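Local coordinates for protein 4-hydroxybutyrate CoA-transferase (Porphyromonas gingivalis, PDB 3EH7) that probably transfers coenzyme A between acyl-CoA thioesters and small carboxylic acids such as acetate or 4-hydroxybutyrate, at residues A[197-202]-A[221-226]; A[214-219]-A[235-240]; A[310-315]-A[342-347]; A[372-377]-A[423-428]; A[394-399]-A[416-421]. All blocks are in the same frame, centred on the assembly; numbering follows the deposited sequence.

Interaction 1: residues A[197-202]-A[221-226]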
# COMPACT_ATOMS: atom_id res chain seq x y z
N GLU A 197 -25.63 18.03 12.60
CA GLU A 197 -24.61 19.04 12.88
C GLU A 197 -23.18 18.43 12.98
O GLU A 197 -22.20 19.08 12.66
CB GLU A 197 -24.98 19.89 14.11
CG GLU A 197 -24.21 19.61 15.41
CD GLU A 197 -24.52 20.63 16.52
OE1 GLU A 197 -25.71 20.76 16.91
OE2 GLU A 197 -23.58 21.29 17.01
N VAL A 198 -23.08 17.17 13.40
CA VAL A 198 -21.81 16.46 13.38
C VAL A 198 -21.32 16.38 11.93
O VAL A 198 -20.20 16.78 11.64
CB VAL A 198 -21.90 15.04 14.03
CG1 VAL A 198 -20.75 14.15 13.57
CG2 VAL A 198 -21.90 15.14 15.56
N GLU A 199 -22.18 15.92 11.03
CA GLU A 199 -21.81 15.78 9.62
C GLU A 199 -21.50 17.12 8.98
O GLU A 199 -20.60 17.25 8.14
CB GLU A 199 -22.90 15.07 8.83
CG GLU A 199 -23.05 13.61 9.17
CD GLU A 199 -23.90 13.37 10.41
OE1 GLU A 199 -24.60 14.29 10.88
OE2 GLU A 199 -23.86 12.25 10.93
N GLU A 200 -22.25 18.12 9.36
CA GLU A 200 -22.01 19.45 8.86
C GLU A 200 -20.62 19.97 9.25
O GLU A 200 -19.90 20.53 8.43
CB GLU A 200 -23.08 20.41 9.37
CG GLU A 200 -23.09 21.73 8.64
CD GLU A 200 -23.97 22.78 9.30
OE1 GLU A 200 -24.53 22.50 10.39
OE2 GLU A 200 -24.08 23.89 8.75
N ALA A 201 -20.27 19.78 10.53
CA ALA A 201 -18.96 20.16 11.05
C ALA A 201 -17.84 19.43 10.29
O ALA A 201 -16.84 20.05 9.91
CB ALA A 201 -18.87 19.88 12.57
N ILE A 202 -18.01 18.13 10.07
CA ILE A 202 -17.02 17.33 9.30
C ILE A 202 -16.89 17.89 7.87
O ILE A 202 -15.78 18.13 7.38
CB ILE A 202 -17.36 15.81 9.28
CG1 ILE A 202 -17.34 15.22 10.70
CG2 ILE A 202 -16.37 15.02 8.36
CD1 ILE A 202 -18.12 13.93 10.88
N GLY A 221 -23.44 9.32 1.35
CA GLY A 221 -23.72 9.42 2.77
C GLY A 221 -23.63 10.87 3.21
O GLY A 221 -23.22 11.76 2.43
N ALA A 222 -24.02 11.09 4.46
CA ALA A 222 -24.17 12.45 4.99
C ALA A 222 -22.86 13.23 4.97
O ALA A 222 -22.86 14.44 4.71
CB ALA A 222 -24.77 12.40 6.41
N ILE A 223 -21.74 12.54 5.20
CA ILE A 223 -20.41 13.20 5.29
C ILE A 223 -19.95 13.76 3.96
O ILE A 223 -19.66 14.96 3.83
CB ILE A 223 -19.36 12.27 5.99
CG1 ILE A 223 -19.60 12.28 7.50
CG2 ILE A 223 -17.92 12.70 5.71
CD1 ILE A 223 -18.90 11.16 8.25
N PRO A 224 -19.89 12.91 2.93
CA PRO A 224 -19.50 13.45 1.65
C PRO A 224 -20.49 14.49 1.11
O PRO A 224 -20.07 15.46 0.53
CB PRO A 224 -19.45 12.22 0.75
CG PRO A 224 -20.14 11.16 1.48
CD PRO A 224 -19.98 11.44 2.90
N ASP A 225 -21.79 14.29 1.32
CA ASP A 225 -22.80 15.26 0.90
C ASP A 225 -22.55 16.59 1.61
O ASP A 225 -22.60 17.65 0.98
CB ASP A 225 -24.21 14.77 1.23
CG ASP A 225 -24.66 13.63 0.34
OD1 ASP A 225 -24.00 13.34 -0.70
OD2 ASP A 225 -25.68 12.99 0.68
N ALA A 226 -22.26 16.51 2.91
CA ALA A 226 -22.01 17.71 3.70
C ALA A 226 -20.75 18.42 3.21
O ALA A 226 -20.70 19.65 3.20
CB ALA A 226 -21.91 17.38 5.18
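Ala222 and Ala226, one helical turn apart, let helix 222-226 come up against Glu199 on helix 197-202. The axes of the two short segments approach to 8.0 Å at a signed crossing angle of -49°, the small alanine side chains allowing the close approach. The tight part is small and made mostly by carbon atoms, with one backbone oxygen. Ala226 CB sits 3.2 Å from the backbone Glu199 O, so here a methyl group meets the helix surface itself, and Glu199 CG touches Ala222 CB at 3.5 Å. The chain of Glu199 bends at CB-CG (chi2 83°), which lays its methylene against the alanine while the carboxylate leaves the interface; OE1 makes a weak hydrogen bond back to Gly196 N. On the buried side two isoleucines meet through both branches: Ile202 CG2 lies 3.8 Å from Ile223 CG2, and Ile202 CD1 lies 3.9 Å from Ile223 CD1. The other flank is looser. There Glu200 CA is 4.2 Å from Ala226 CB, and the Glu200 side chain leads off to a salt bridge with Arg204 along its own helix. No hydrogen bond joins the two segments. Both helices rest on the nine-stranded mixed sheet: Ile202 and Ile223 both press on Ala359 of strand 355-359, Ile223 also reaches Pro361, and Glu200 lies against Phe230 just beyond helix 222-229.

Interaction 2: residues A[214-219]-A[235-240]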
# COMPACT_ATOMS: atom_id res chain seq x y z
N ALA A 214 -9.02 21.35 -7.39
CA ALA A 214 -8.79 20.00 -6.86
C ALA A 214 -9.57 18.98 -7.69
O ALA A 214 -10.63 19.31 -8.25
CB ALA A 214 -9.20 19.88 -5.40
N THR A 215 -9.01 17.77 -7.79
CA THR A 215 -9.73 16.62 -8.34
C THR A 215 -10.17 15.77 -7.19
O THR A 215 -9.34 15.35 -6.36
CB THR A 215 -8.83 15.77 -9.29
OG1 THR A 215 -8.12 16.65 -10.15
CG2 THR A 215 -9.68 14.77 -10.13
N LEU A 216 -11.47 15.46 -7.14
CA LEU A 216 -12.01 14.81 -5.96
C LEU A 216 -12.34 13.34 -6.17
O LEU A 216 -12.81 12.96 -7.23
CB LEU A 216 -13.30 15.51 -5.50
CG LEU A 216 -13.27 17.02 -5.29
CD1 LEU A 216 -14.67 17.44 -4.89
CD2 LEU A 216 -12.22 17.44 -4.26
N GLN A 217 -12.14 12.56 -5.11
CA GLN A 217 -12.76 11.27 -4.95
C GLN A 217 -13.49 11.28 -3.63
O GLN A 217 -12.93 11.64 -2.60
CB GLN A 217 -11.73 10.13 -4.97
CG GLN A 217 -12.36 8.75 -4.64
CD GLN A 217 -12.32 8.40 -3.15
OE1 GLN A 217 -11.36 8.74 -2.46
NE2 GLN A 217 -13.36 7.76 -2.67
N LEU A 218 -14.76 10.90 -3.66
CA LEU A 218 -15.52 10.76 -2.42
C LEU A 218 -16.72 9.89 -2.68
O LEU A 218 -17.06 9.62 -3.85
CB LEU A 218 -15.94 12.12 -1.82
CG LEU A 218 -17.02 13.00 -2.45
CD1 LEU A 218 -17.12 14.31 -1.60
CD2 LEU A 218 -16.73 13.29 -3.91
N GLY A 219 -17.37 9.46 -1.61
CA GLY A 219 -18.52 8.53 -1.70
C GLY A 219 -19.90 9.15 -1.51
O GLY A 219 -20.14 10.28 -1.94
N LYS A 235 -13.82 26.80 -7.24
CA LYS A 235 -13.70 26.99 -8.69
C LYS A 235 -13.01 25.83 -9.40
O LYS A 235 -11.97 25.36 -8.94
CB LYS A 235 -12.87 28.24 -8.96
CG LYS A 235 -13.39 29.51 -8.28
CD LYS A 235 -14.81 29.90 -8.70
CE LYS A 235 -15.25 31.13 -7.92
NZ LYS A 235 -16.70 31.36 -8.03
N ASP A 236 -13.58 25.42 -10.53
CA ASP A 236 -13.02 24.37 -11.41
C ASP A 236 -12.48 23.12 -10.72
O ASP A 236 -11.38 22.66 -11.01
CB ASP A 236 -11.94 24.95 -12.33
CG ASP A 236 -12.49 25.99 -13.28
OD1 ASP A 236 -13.42 25.67 -14.06
OD2 ASP A 236 -12.00 27.13 -13.20
N LEU A 237 -13.30 22.54 -9.86
CA LEU A 237 -13.01 21.22 -9.31
C LEU A 237 -13.26 20.19 -10.39
O LEU A 237 -14.01 20.44 -11.33
CB LEU A 237 -13.88 20.96 -8.08
CG LEU A 237 -13.79 22.03 -6.96
CD1 LEU A 237 -14.64 21.63 -5.77
CD2 LEU A 237 -12.34 22.22 -6.53
N GLY A 238 -12.59 19.05 -10.26
CA GLY A 238 -12.75 17.92 -11.18
C GLY A 238 -13.07 16.65 -10.43
O GLY A 238 -12.94 16.58 -9.20
N ILE A 239 -13.50 15.63 -11.17
CA ILE A 239 -13.85 14.34 -10.59
C ILE A 239 -13.04 13.17 -11.18
O ILE A 239 -13.03 12.93 -12.39
CB ILE A 239 -15.36 14.05 -10.77
CG1 ILE A 239 -16.21 15.02 -9.93
CG2 ILE A 239 -15.68 12.59 -10.43
CD1 ILE A 239 -16.06 14.83 -8.43
N HIS A 240 -12.35 12.46 -10.28
CA HIS A 240 -11.77 11.16 -10.59
C HIS A 240 -11.95 10.33 -9.33
O HIS A 240 -11.22 10.47 -8.33
CB HIS A 240 -10.31 11.21 -11.04
CG HIS A 240 -9.76 9.86 -11.41
ND1 HIS A 240 -9.38 9.53 -12.69
CD2 HIS A 240 -9.57 8.75 -10.67
CE1 HIS A 240 -8.96 8.28 -12.71
NE2 HIS A 240 -9.07 7.78 -11.50
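His240 meets Thr215 through its CB, 3.7 Å from Thr215 CG2, while its imidazole extends beyond the threonine: NE2 bonds to Val298 O, and Tyr344 of helix 341-350 packs on the side chain. The second flat side chain, the carboxamide of Gln217, also turns from the partner strand, since its chain bends at chi2 (-91°); OE1 bonds to Ser312 and NE2 to Asn314. What Gln217 offers residues 235-240 is CB, 3.4 Å from His240 O. Between the strands run parallel beta-sheet bonds, Gly238 N to Ala214 O (2.8 Å), Leu216 N to Gly238 O (2.8 Å) and His240 N to Leu216 O (3.1 Å). This pairing closes a beta-alpha-beta unit, with helix 222-229 linking strands 215-217 and 238-240 inside the nine-stranded sheet. Gly238 sits opposite Thr215, and its O also receives a CA-H...O contact from Thr215 CA at 3.3 Å. Leu216 and Ile239 share the other face, where Leu216 CB meets Ile239 CD1 at 4.1 Å. Just ahead of the strands, Leu237 CD2 packs on Ala214 CB.

Interaction 3: residues A[310-315]-A[342-347]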
# COMPACT_ATOMS: atom_id res chain seq x y z
N MSE A 310 -5.21 15.79 -6.10
CA MSE A 310 -6.21 14.84 -5.64
C MSE A 310 -6.58 15.20 -4.21
O MSE A 310 -5.72 15.55 -3.39
CB MSE A 310 -5.71 13.37 -5.65
CG MSE A 310 -5.71 12.70 -6.97
SE MSE A 310 -7.41 12.48 -7.81
CE MSE A 310 -8.37 11.72 -6.35
N VAL A 311 -7.87 15.14 -3.94
CA VAL A 311 -8.38 15.09 -2.59
C VAL A 311 -9.31 13.91 -2.53
O VAL A 311 -10.33 13.85 -3.24
CB VAL A 311 -9.12 16.38 -2.14
CG1 VAL A 311 -9.65 16.19 -0.74
CG2 VAL A 311 -8.18 17.60 -2.21
N SER A 312 -8.92 12.94 -1.71
CA SER A 312 -9.68 11.73 -1.52
C SER A 312 -10.35 11.82 -0.14
O SER A 312 -9.68 12.12 0.83
CB SER A 312 -8.74 10.53 -1.63
OG SER A 312 -9.31 9.41 -1.01
N ILE A 313 -11.67 11.61 -0.09
CA ILE A 313 -12.44 11.60 1.16
C ILE A 313 -13.14 10.26 1.34
O ILE A 313 -13.94 9.83 0.51
CB ILE A 313 -13.54 12.72 1.23
CG1 ILE A 313 -12.97 14.10 0.91
CG2 ILE A 313 -14.20 12.74 2.62
CD1 ILE A 313 -14.04 15.22 0.77
N ASN A 314 -12.81 9.61 2.45
CA ASN A 314 -13.43 8.34 2.81
C ASN A 314 -13.67 8.29 4.33
O ASN A 314 -13.10 9.06 5.09
CB ASN A 314 -12.53 7.17 2.39
CG ASN A 314 -12.30 7.13 0.88
OD1 ASN A 314 -13.19 6.74 0.09
ND2 ASN A 314 -11.14 7.53 0.47
N SER A 315 -14.53 7.37 4.75
CA SER A 315 -14.79 7.12 6.16
C SER A 315 -14.31 5.74 6.53
O SER A 315 -13.93 4.95 5.66
CB SER A 315 -16.28 7.23 6.43
OG SER A 315 -16.67 8.53 6.06
N VAL A 342 -8.43 2.50 0.16
CA VAL A 342 -6.97 2.47 0.23
C VAL A 342 -6.35 2.73 -1.14
O VAL A 342 -5.27 3.30 -1.22
CB VAL A 342 -6.45 1.14 0.81
CG1 VAL A 342 -6.91 -0.05 -0.04
CG2 VAL A 342 -4.89 1.16 0.97
N ASP A 343 -7.02 2.34 -2.22
CA ASP A 343 -6.51 2.61 -3.56
C ASP A 343 -6.31 4.11 -3.73
O ASP A 343 -5.32 4.57 -4.30
CB ASP A 343 -7.45 2.11 -4.68
CG ASP A 343 -7.73 0.60 -4.64
OD1 ASP A 343 -7.05 -0.13 -3.86
OD2 ASP A 343 -8.66 0.11 -5.41
N TYR A 344 -7.27 4.88 -3.22
CA TYR A 344 -7.25 6.32 -3.32
C TYR A 344 -6.29 6.97 -2.31
O TYR A 344 -5.71 7.99 -2.61
CB TYR A 344 -8.68 6.91 -3.22
CG TYR A 344 -9.42 6.68 -4.51
CD1 TYR A 344 -9.31 7.58 -5.59
CD2 TYR A 344 -10.16 5.53 -4.70
CE1 TYR A 344 -9.93 7.34 -6.79
CE2 TYR A 344 -10.77 5.28 -5.92
CZ TYR A 344 -10.65 6.17 -6.95
OH TYR A 344 -11.25 5.88 -8.14
N VAL A 345 -6.09 6.37 -1.15
CA VAL A 345 -5.07 6.89 -0.23
C VAL A 345 -3.74 6.77 -0.94
O VAL A 345 -2.95 7.73 -0.97
CB VAL A 345 -5.06 6.11 1.08
CG1 VAL A 345 -3.82 6.50 1.97
CG2 VAL A 345 -6.40 6.28 1.80
N ARG A 346 -3.49 5.61 -1.57
CA ARG A 346 -2.20 5.40 -2.22
C ARG A 346 -2.03 6.25 -3.47
O ARG A 346 -0.95 6.77 -3.70
CB ARG A 346 -1.95 3.92 -2.50
CG ARG A 346 -1.58 3.21 -1.22
CD ARG A 346 -1.56 1.72 -1.38
NE ARG A 346 -1.35 1.07 -0.10
CZ ARG A 346 -0.89 -0.17 0.05
NH1 ARG A 346 -0.59 -0.94 -0.99
NH2 ARG A 346 -0.73 -0.64 1.27
N GLY A 347 -3.09 6.40 -4.26
CA GLY A 347 -3.04 7.28 -5.43
C GLY A 347 -2.84 8.74 -5.05
O GLY A 347 -2.08 9.43 -5.67
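Met310, a selenomethionine, starts the contact by folding its side chain so that CE arrives at the edge of the Tyr344 ring, near the ring plane and 4.3 Å from Tyr344 CD1. All three of its torsions turn the same way, ending with chi3 at -50°, and curl the methyl group back to that place. Two residues on, Ser312 makes the closest approach: its OG, anti to the backbone N, stands 3.4 Å from Tyr344 CB, so the hydroxyl meets the tyrosine at its CB. Its polar partner here is Gln217, on the adjoining strand. Asn314 takes the next place on this side of the strand but only grazes the helix, with ND2 4.5 Å from Tyr344 CB; its OD1 accepts a hydrogen bond from Gln217 NE2. Tyr344 thus spans all three residues, and its OH continues to a hydrogen bond with Asn299. Packing is light, and no hydrogen bond crosses between the segments. The helix runs nearly antiparallel to the strand, at 153° with axes 8.5 Å apart, as expected for the helix of a crossover linking the parallel strands 310-314 and 355-359. Val345 rests on strand 355-359, helix 301-304 covers Met310 and Tyr344 through Ile304, and Val342, pointing away from the strand, packs on Leu385 of the second subunit.

Interaction 4: residues A[372-377]-A[423-428]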
# COMPACT_ATOMS: atom_id res chain seq x y z
N ILE A 372 -12.05 6.80 17.68
CA ILE A 372 -10.63 6.99 17.90
C ILE A 372 -10.33 6.15 19.11
O ILE A 372 -10.80 6.44 20.22
CB ILE A 372 -10.27 8.47 18.05
CG1 ILE A 372 -10.45 9.18 16.69
CG2 ILE A 372 -8.85 8.66 18.58
CD1 ILE A 372 -10.20 10.74 16.76
N VAL A 373 -9.60 5.07 18.89
CA VAL A 373 -9.46 4.05 19.91
C VAL A 373 -8.00 3.89 20.31
O VAL A 373 -7.10 4.09 19.51
CB VAL A 373 -10.07 2.72 19.44
CG1 VAL A 373 -11.58 2.89 19.21
CG2 VAL A 373 -9.37 2.20 18.15
N PRO A 374 -7.75 3.54 21.56
CA PRO A 374 -6.38 3.20 21.94
C PRO A 374 -5.84 1.96 21.19
O PRO A 374 -4.66 1.93 20.83
CB PRO A 374 -6.47 2.95 23.44
CG PRO A 374 -7.92 2.74 23.73
CD PRO A 374 -8.72 3.37 22.66
N ILE A 375 -6.69 0.97 20.95
CA ILE A 375 -6.30 -0.27 20.27
C ILE A 375 -7.47 -0.68 19.39
O ILE A 375 -8.62 -0.56 19.78
CB ILE A 375 -5.99 -1.43 21.27
CG1 ILE A 375 -4.75 -1.13 22.08
CG2 ILE A 375 -5.75 -2.75 20.53
CD1 ILE A 375 -4.79 -1.81 23.42
N ILE A 376 -7.18 -1.14 18.18
CA ILE A 376 -8.26 -1.58 17.30
C ILE A 376 -9.02 -2.74 17.94
O ILE A 376 -8.53 -3.38 18.86
CB ILE A 376 -7.76 -1.98 15.89
CG1 ILE A 376 -6.87 -3.25 15.94
CG2 ILE A 376 -7.05 -0.78 15.20
CD1 ILE A 376 -6.36 -3.71 14.51
N ALA A 377 -10.21 -3.02 17.44
CA ALA A 377 -10.99 -4.10 17.99
C ALA A 377 -10.31 -5.45 17.72
O ALA A 377 -9.58 -5.62 16.75
CB ALA A 377 -12.42 -4.09 17.43
N GLU A 423 -10.12 11.54 28.21
CA GLU A 423 -9.45 11.21 29.44
C GLU A 423 -8.87 9.80 29.39
O GLU A 423 -7.71 9.61 29.74
CB GLU A 423 -10.41 11.33 30.62
CG GLU A 423 -9.71 11.38 31.94
CD GLU A 423 -10.66 11.61 33.12
OE1 GLU A 423 -11.59 12.45 32.99
OE2 GLU A 423 -10.47 10.97 34.17
N GLU A 424 -9.68 8.84 28.99
CA GLU A 424 -9.23 7.46 28.88
C GLU A 424 -8.18 7.30 27.76
O GLU A 424 -7.23 6.55 27.92
CB GLU A 424 -10.41 6.53 28.64
CG GLU A 424 -9.97 5.10 28.37
CD GLU A 424 -10.87 4.02 28.96
OE1 GLU A 424 -12.07 4.28 29.26
OE2 GLU A 424 -10.35 2.89 29.10
N LEU A 425 -8.35 8.00 26.64
CA LEU A 425 -7.33 7.96 25.59
C LEU A 425 -5.99 8.51 26.12
O LEU A 425 -4.92 7.93 25.86
CB LEU A 425 -7.77 8.73 24.35
CG LEU A 425 -8.86 8.09 23.49
CD1 LEU A 425 -9.39 9.16 22.53
CD2 LEU A 425 -8.36 6.82 22.71
N THR A 426 -6.05 9.60 26.86
CA THR A 426 -4.86 10.22 27.42
C THR A 426 -4.13 9.29 28.39
O THR A 426 -2.90 9.30 28.50
CB THR A 426 -5.20 11.55 28.09
OG1 THR A 426 -5.68 12.45 27.09
CG2 THR A 426 -3.97 12.18 28.76
N LYS A 427 -4.89 8.48 29.12
CA LYS A 427 -4.21 7.60 30.05
C LYS A 427 -3.50 6.47 29.31
O LYS A 427 -2.38 6.14 29.67
CB LYS A 427 -5.11 7.17 31.21
CG LYS A 427 -5.98 5.96 31.04
CD LYS A 427 -6.72 5.72 32.37
CE LYS A 427 -7.93 6.67 32.55
NZ LYS A 427 -8.07 7.17 33.99
N HIS A 428 -4.09 5.93 28.24
CA HIS A 428 -3.34 5.02 27.37
C HIS A 428 -2.11 5.70 26.78
O HIS A 428 -1.04 5.12 26.75
CB HIS A 428 -4.23 4.44 26.28
CG HIS A 428 -5.18 3.39 26.78
ND1 HIS A 428 -6.41 3.70 27.34
CD2 HIS A 428 -5.08 2.04 26.84
CE1 HIS A 428 -7.03 2.59 27.70
NE2 HIS A 428 -6.24 1.57 27.41
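Leu425 and Pro374 mark the closest backbone approach, 6.1 Å between their CA atoms, where the chain leaving strand 372-373 passes beside one turn of helix 423-428. Val373 is still extended, whereas Pro374 takes helical backbone angles and bends the chain there, presenting its ring to the helix. Leu425 packs its two methyl groups against the backbone and ring at this bend. CD2 is pressed 3.5 Å from Pro374 CD, tighter than usual for two carbons, and lies equally close to the backbone carbonyl, 3.5 Å from Ile372 O. CD1 turns to Ile372 CG2 at 4.0 Å, and the two side chains cross at about a right angle. One turn later Pro374 CB sits over a face of the His428 imidazole, 3.8 Å from the ring centroid and 19° off the normal, a CH-pi contact offset toward the rim. The ring is held in this orientation from its edge: ND1 donates to Glu424 O over 3.0 Å in a nearly straight bond (170°), with the acceptor close to the ring plane. His428 N reaches the same oxygen from the opposite face of the carbonyl plane, so one oxygen serves the helix backbone and a side chain together. This is packing of the C-terminal helix 419-433 against strand 372-373 of the small four-stranded sheet, through an apolar patch completed by Leu321 and by Leu413 and Ile414 of helix 406-414.

Interaction 5: residues A[394-399]-A[416-421]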
# COMPACT_ATOMS: atom_id res chain seq x y z
N THR A 394 -12.70 14.90 12.13
CA THR A 394 -13.96 14.72 12.86
C THR A 394 -14.69 16.05 13.00
O THR A 394 -14.20 17.08 12.54
CB THR A 394 -13.74 14.12 14.25
OG1 THR A 394 -13.18 15.12 15.11
CG2 THR A 394 -12.83 12.88 14.19
N GLU A 395 -15.85 16.01 13.63
CA GLU A 395 -16.58 17.23 13.99
C GLU A 395 -15.78 18.12 14.91
O GLU A 395 -16.12 19.27 15.04
CB GLU A 395 -17.94 16.92 14.64
CG GLU A 395 -17.91 16.26 16.06
CD GLU A 395 -17.98 14.73 16.02
OE1 GLU A 395 -17.43 14.10 15.07
OE2 GLU A 395 -18.58 14.14 16.95
N TYR A 396 -14.72 17.60 15.55
CA TYR A 396 -13.92 18.42 16.47
C TYR A 396 -12.67 18.99 15.84
O TYR A 396 -11.99 19.77 16.47
CB TYR A 396 -13.60 17.67 17.76
CG TYR A 396 -14.85 17.35 18.54
CD1 TYR A 396 -15.48 18.31 19.31
CD2 TYR A 396 -15.42 16.07 18.46
CE1 TYR A 396 -16.67 18.02 20.02
CE2 TYR A 396 -16.60 15.77 19.15
CZ TYR A 396 -17.22 16.74 19.90
OH TYR A 396 -18.37 16.40 20.54
N GLY A 397 -12.38 18.63 14.59
CA GLY A 397 -11.28 19.27 13.86
C GLY A 397 -10.47 18.34 12.98
O GLY A 397 -10.90 17.26 12.61
N ILE A 398 -9.27 18.80 12.64
CA ILE A 398 -8.47 18.20 11.60
C ILE A 398 -7.14 17.77 12.24
O ILE A 398 -6.57 18.55 13.02
CB ILE A 398 -8.16 19.25 10.47
CG1 ILE A 398 -9.44 19.68 9.74
CG2 ILE A 398 -7.15 18.73 9.49
CD1 ILE A 398 -9.35 21.08 9.06
N ALA A 399 -6.66 16.56 11.91
CA ALA A 399 -5.30 16.14 12.28
C ALA A 399 -4.55 15.69 11.04
O ALA A 399 -5.12 14.97 10.23
CB ALA A 399 -5.35 14.99 13.29
N ILE A 416 -9.04 15.63 18.58
CA ILE A 416 -10.23 15.56 17.73
C ILE A 416 -11.18 14.41 18.09
O ILE A 416 -12.20 14.20 17.45
CB ILE A 416 -9.87 15.59 16.22
CG1 ILE A 416 -9.11 14.35 15.76
CG2 ILE A 416 -9.01 16.81 15.92
CD1 ILE A 416 -8.93 14.28 14.22
N ALA A 417 -10.88 13.72 19.18
CA ALA A 417 -11.77 12.74 19.74
C ALA A 417 -12.88 13.46 20.50
O ALA A 417 -12.74 14.64 20.89
CB ALA A 417 -10.98 11.76 20.63
N HIS A 418 -13.98 12.78 20.72
CA HIS A 418 -15.03 13.30 21.59
C HIS A 418 -14.48 13.57 22.99
O HIS A 418 -13.70 12.77 23.53
CB HIS A 418 -16.18 12.33 21.68
CG HIS A 418 -17.44 12.94 22.18
ND1 HIS A 418 -17.61 13.35 23.48
CD2 HIS A 418 -18.59 13.26 21.53
CE1 HIS A 418 -18.81 13.88 23.62
NE2 HIS A 418 -19.42 13.84 22.45
N PRO A 419 -14.85 14.71 23.59
CA PRO A 419 -14.42 15.05 24.95
C PRO A 419 -14.67 13.93 25.97
O PRO A 419 -13.89 13.76 26.89
CB PRO A 419 -15.27 16.27 25.28
CG PRO A 419 -15.52 16.92 23.95
CD PRO A 419 -15.51 15.84 22.92
N ASP A 420 -15.75 13.18 25.81
CA ASP A 420 -16.06 12.08 26.74
C ASP A 420 -15.07 10.91 26.69
O ASP A 420 -15.03 10.08 27.61
CB ASP A 420 -17.47 11.55 26.47
CG ASP A 420 -18.55 12.57 26.76
OD1 ASP A 420 -18.25 13.65 27.32
OD2 ASP A 420 -19.72 12.31 26.41
N PHE A 421 -14.25 10.84 25.65
CA PHE A 421 -13.25 9.77 25.52
C PHE A 421 -11.80 10.22 25.69
O PHE A 421 -10.90 9.37 25.76
CB PHE A 421 -13.46 9.06 24.20
CG PHE A 421 -14.72 8.30 24.16
CD1 PHE A 421 -14.88 7.17 24.94
CD2 PHE A 421 -15.80 8.76 23.43
CE1 PHE A 421 -16.07 6.46 24.95
CE2 PHE A 421 -17.00 8.08 23.45
CZ PHE A 421 -17.14 6.92 24.19
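Thr394 and Tyr396 belong to the type I turn of a beta-hairpin at the margin of the nine-stranded sheet, and they receive Ile416 and His418 from the connection into the C-terminal helix. Among the polar contacts, Thr394 OG1 does double duty. It accepts from Tyr396 N at 3.0 Å, an ST turn, and donates to Ile416 O at 2.7 Å, along a lone pair in the carbonyl plane. Its chi1 of 73° places the hydroxyl between the backbone N and the carbonyl carbon, from where it can serve both. His418 is the N-cap of the helix: its ND1 accepts from Asp420 N at 3.0 Å, exactly in the ring plane, which fixes how the imidazole is turned. The aromatic contacts centre on Tyr396. It points its edge at the face of His418 in a T-shaped pair, centroids 5.5 Å apart and planes at 76°, with Tyr396 OH over the imidazole and 3.3 Å from His418 CD2. Pro419 CD lies over a face of the Tyr396 ring, a CH-pi contact 3.9 Å from the centroid, and Arg422 adds a cation-pi interaction. The apolar contacts belong to Ile416, whose two branches follow the second hairpin strand. Ile416 CD1 meets Ala399 CB at 3.8 Å, and Ile416 CG2 packs 3.6 Å from the backbone carbonyl carbon, Gly397 C.

Along the chain, interactions 1 and 2 interlock: helix 197-208, strand 215-217, helix 222-229 and strand 238-240 follow in order, so their segments alternate. Interaction 3 comes next, and interaction 5 is nested in the loop closed by interaction 4. The nine-stranded sheet joins interactions 2, 3 and 5; the first two, centres about 12 Å apart, use its neighbouring strands 215-217 and 310-314. Interaction 1 bridges toward the sheet margin, Ile202 packing on Glu395 of interaction 5. Interactions 4 and 5 share helix 419-433, with centres about 13 Å apart, whereas 2 and 4 lie about 34 Å apart. The series thus runs from sheet interior to the C-terminal helix, tying the small four-stranded sheet to the larger one.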